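Long-range contact in Ycf54 protein (Thermosynechococcus elongatus, PDB 3HZE), which is of unknown function here but probably assists the oxidative cyclase step of chlorophyll biosynthesis: residues D39-E45 against A65-T71. Numbering follows the deposited sequence.
Sequences DFWLVPE and AAAIIST
Asp39 O takes two hydrogen bonds, from Ser70 at the end of strand 65-70 and Thr71 just past it: Ser70 OG lies 2.7 Å from Asp39 O, and Thr71 N lies 3.2 Å from it. The hydroxyl comes from above the carbonyl plane, while the amide arrives nearly along the C=O axis. Ser70 OG is set anti to its own backbone N (chi1 178°), which brings it over this carbonyl. The bonds close one end of an antiparallel ladder between strands 40-44 and 65-70. In the four-stranded antiparallel sheet, 40-44 is an outermost strand and 65-70 separates it from strand 3-10. Trp41 pairs with Ile69 and Val43 with Ala67 through reciprocal backbone bonds. Glu45 N reaches Ala65 O at 2.8 Å and ends the ladder. One water bridges Asp39 OD1 and Ser70 OG. A second links Asp39 OD2 to Thr71 OG1. OD1 also bonds to Tyr31 of helix 21-34, so the carboxylate ties the loop before strand 40-44 to that helix.

Trp41, Val43, Ala67 and Ile69 share one face of the sheet. The Trp41 ring leans toward strand 65-70; its CE3 is 3.3 Å from Ile69 O, met obliquely. Asp39 C lies over one face of the ring, 3.6 Å above its plane and toward the rim. An alanine in place of Trp41 would probably lose the ring contacts with Ile69 O and Asp39 C and open a gap along this face. On the other face, the Phe40 ring leads away from strand 65-70, to a cation-pi contact with Arg27 and an edge-to-face one with Tyr31, and Ile68 packs on Phe24, Phe75 and Leu79. Leu42 CD2 only loosely meets Ile68 CD1, at 4.4 Å. The closer apolar contact is on the Trp41 face: Val43 CG2 touches Ile69 CD1 at 3.7 Å.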
loop_
_atom_site.group_PDB
_atom_site.type_symbol
_atom_site.label_atom_id
_atom_site.label_comp_id
_atom_site.label_asym_id
_atom_site.label_seq_id
_atom_site.Cartn_x
_atom_site.Cartn_y
_atom_site.Cartn_z
ATOM N N ASP A 39 -3.933 -4.180 10.550
ATOM C CA ASP A 39 -2.763 -4.725 9.869
ATOM C C ASP A 39 -2.697 -4.317 8.400
ATOM O O ASP A 39 -2.149 -5.036 7.571
ATOM C CB ASP A 39 -2.735 -6.252 9.978
ATOM C CG ASP A 39 -3.974 -6.897 9.390
ATOM O OD1 ASP A 39 -4.848 -6.164 8.882
ATOM O OD2 ASP A 39 -4.074 -8.138 9.436
ATOM N N PHE A 40 -3.285 -3.167 8.084
ATOM C CA PHE A 40 -3.274 -2.636 6.726
ATOM C C PHE A 40 -3.016 -1.146 6.889
ATOM O O PHE A 40 -3.543 -0.523 7.814
ATOM C CB PHE A 40 -4.613 -2.878 6.024
ATOM C CG PHE A 40 -5.808 -2.443 6.823
ATOM C CD1 PHE A 40 -6.311 -3.246 7.849
ATOM C CD2 PHE A 40 -6.428 -1.225 6.560
ATOM C CE1 PHE A 40 -7.416 -2.831 8.597
ATOM C CE2 PHE A 40 -7.527 -0.807 7.302
ATOM C CZ PHE A 40 -8.020 -1.607 8.318
ATOM N N TRP A 41 -2.222 -0.577 5.984
ATOM C CA TRP A 41 -1.836 0.828 6.083
ATOM C C TRP A 41 -1.611 1.539 4.751
ATOM O O TRP A 41 -1.134 0.936 3.782
ATOM C CB TRP A 41 -0.529 0.932 6.871
ATOM C CG TRP A 41 -0.506 0.155 8.144
ATOM C CD1 TRP A 41 -0.957 0.569 9.355
ATOM C CD2 TRP A 41 0.007 -1.177 8.337
ATOM N NE1 TRP A 41 -0.761 -0.412 10.297
ATOM C CE2 TRP A 41 -0.170 -1.494 9.700
ATOM C CE3 TRP A 41 0.597 -2.125 7.491
ATOM C CZ2 TRP A 41 0.227 -2.727 10.244
ATOM C CZ3 TRP A 41 0.990 -3.352 8.027
ATOM C CH2 TRP A 41 0.802 -3.640 9.395
ATOM N N LEU A 42 -1.924 2.836 4.740
ATOM C CA LEU A 42 -1.742 3.703 3.577
ATOM C C LEU A 42 -0.322 4.262 3.695
ATOM O O LEU A 42 0.024 4.862 4.710
ATOM C CB LEU A 42 -2.718 4.881 3.639
ATOM C CG LEU A 42 -3.328 5.501 2.380
ATOM C CD1 LEU A 42 -3.539 6.975 2.655
ATOM C CD2 LEU A 42 -2.457 5.308 1.156
ATOM N N VAL A 43 0.485 4.092 2.658
ATOM C CA VAL A 43 1.850 4.595 2.694
ATOM C C VAL A 43 2.169 5.390 1.433
ATOM O O VAL A 43 2.549 4.821 0.412
ATOM C CB VAL A 43 2.872 3.437 2.819
ATOM C CG1 VAL A 43 4.277 4.005 3.022
ATOM C CG2 VAL A 43 2.484 2.519 3.988
ATOM N N PRO A 44 1.985 6.719 1.482
ATOM C CA PRO A 44 2.277 7.547 0.307
ATOM C C PRO A 44 3.783 7.622 0.092
ATOM O O PRO A 44 4.553 7.554 1.054
ATOM C CB PRO A 44 1.672 8.902 0.674
ATOM C CG PRO A 44 1.821 8.951 2.158
ATOM C CD PRO A 44 1.487 7.533 2.607
ATOM N N GLU A 45 4.199 7.743 -1.165
ATOM C CA GLU A 45 5.623 7.831 -1.503
ATOM C C GLU A 45 6.429 6.870 -0.627
ATOM O O GLU A 45 7.313 7.292 0.135
ATOM C CB GLU A 45 6.094 9.276 -1.306
ATOM C CG GLU A 45 5.299 10.268 -2.147
ATOM C CD GLU A 45 5.703 11.704 -1.912
ATOM O OE1 GLU A 45 6.887 12.039 -2.132
ATOM O OE2 GLU A 45 4.836 12.503 -1.512
ATOM N N ALA A 65 3.695 8.227 -6.239
ATOM C CA ALA A 65 2.898 7.029 -6.032
ATOM C C ALA A 65 2.594 6.788 -4.564
ATOM O O ALA A 65 3.081 7.499 -3.683
ATOM C CB ALA A 65 3.621 5.830 -6.611
ATOM N N ALA A 66 1.771 5.781 -4.312
ATOM C CA ALA A 66 1.416 5.421 -2.956
ATOM C C ALA A 66 1.206 3.917 -2.910
ATOM O O ALA A 66 0.811 3.303 -3.901
ATOM C CB ALA A 66 0.144 6.137 -2.526
ATOM N N ALA A 67 1.475 3.324 -1.756
ATOM C CA ALA A 67 1.286 1.901 -1.602
ATOM C C ALA A 67 0.303 1.626 -0.483
ATOM O O ALA A 67 0.161 2.422 0.440
ATOM C CB ALA A 67 2.619 1.227 -1.280
ATOM N N ILE A 68 -0.409 0.513 -0.596
ATOM C CA ILE A 68 -1.293 0.091 0.482
ATOM C C ILE A 68 -0.583 -1.190 0.888
ATOM O O ILE A 68 -0.439 -2.102 0.077
ATOM C CB ILE A 68 -2.724 -0.216 0.014
ATOM C CG1 ILE A 68 -3.485 1.088 -0.241
ATOM C CG2 ILE A 68 -3.465 -0.996 1.101
ATOM C CD1 ILE A 68 -3.033 1.865 -1.449
ATOM N N ILE A 69 -0.102 -1.236 2.124
ATOM C CA ILE A 69 0.637 -2.388 2.614
ATOM C C ILE A 69 -0.127 -3.108 3.716
ATOM O O ILE A 69 -0.793 -2.470 4.534
ATOM C CB ILE A 69 2.017 -1.931 3.138
ATOM C CG1 ILE A 69 2.730 -1.128 2.045
ATOM C CG2 ILE A 69 2.862 -3.137 3.541
ATOM C CD1 ILE A 69 4.030 -0.488 2.495
ATOM N N SER A 70 -0.031 -4.435 3.735
ATOM C CA SER A 70 -0.726 -5.226 4.744
ATOM C C SER A 70 -0.077 -6.586 4.957
ATOM O O SER A 70 0.522 -7.151 4.042
ATOM C CB SER A 70 -2.189 -5.437 4.337
ATOM O OG SER A 70 -2.873 -6.240 5.293
ATOM N N THR A 71 -0.191 -7.117 6.168
ATOM C CA THR A 71 0.368 -8.432 6.429
ATOM C C THR A 71 -0.676 -9.494 6.094
ATOM O O THR A 71 -0.423 -10.694 6.219
ATOM C CB THR A 71 0.823 -8.574 7.887
ATOM O OG1 THR A 71 -0.211 -8.103 8.760
ATOM C CG2 THR A 71 2.097 -7.768 8.119
HETATM O O HOH W 1 -5.783 -6.542 6.309
HETATM O O HOH W 2 -1.995 -10.000 9.365
#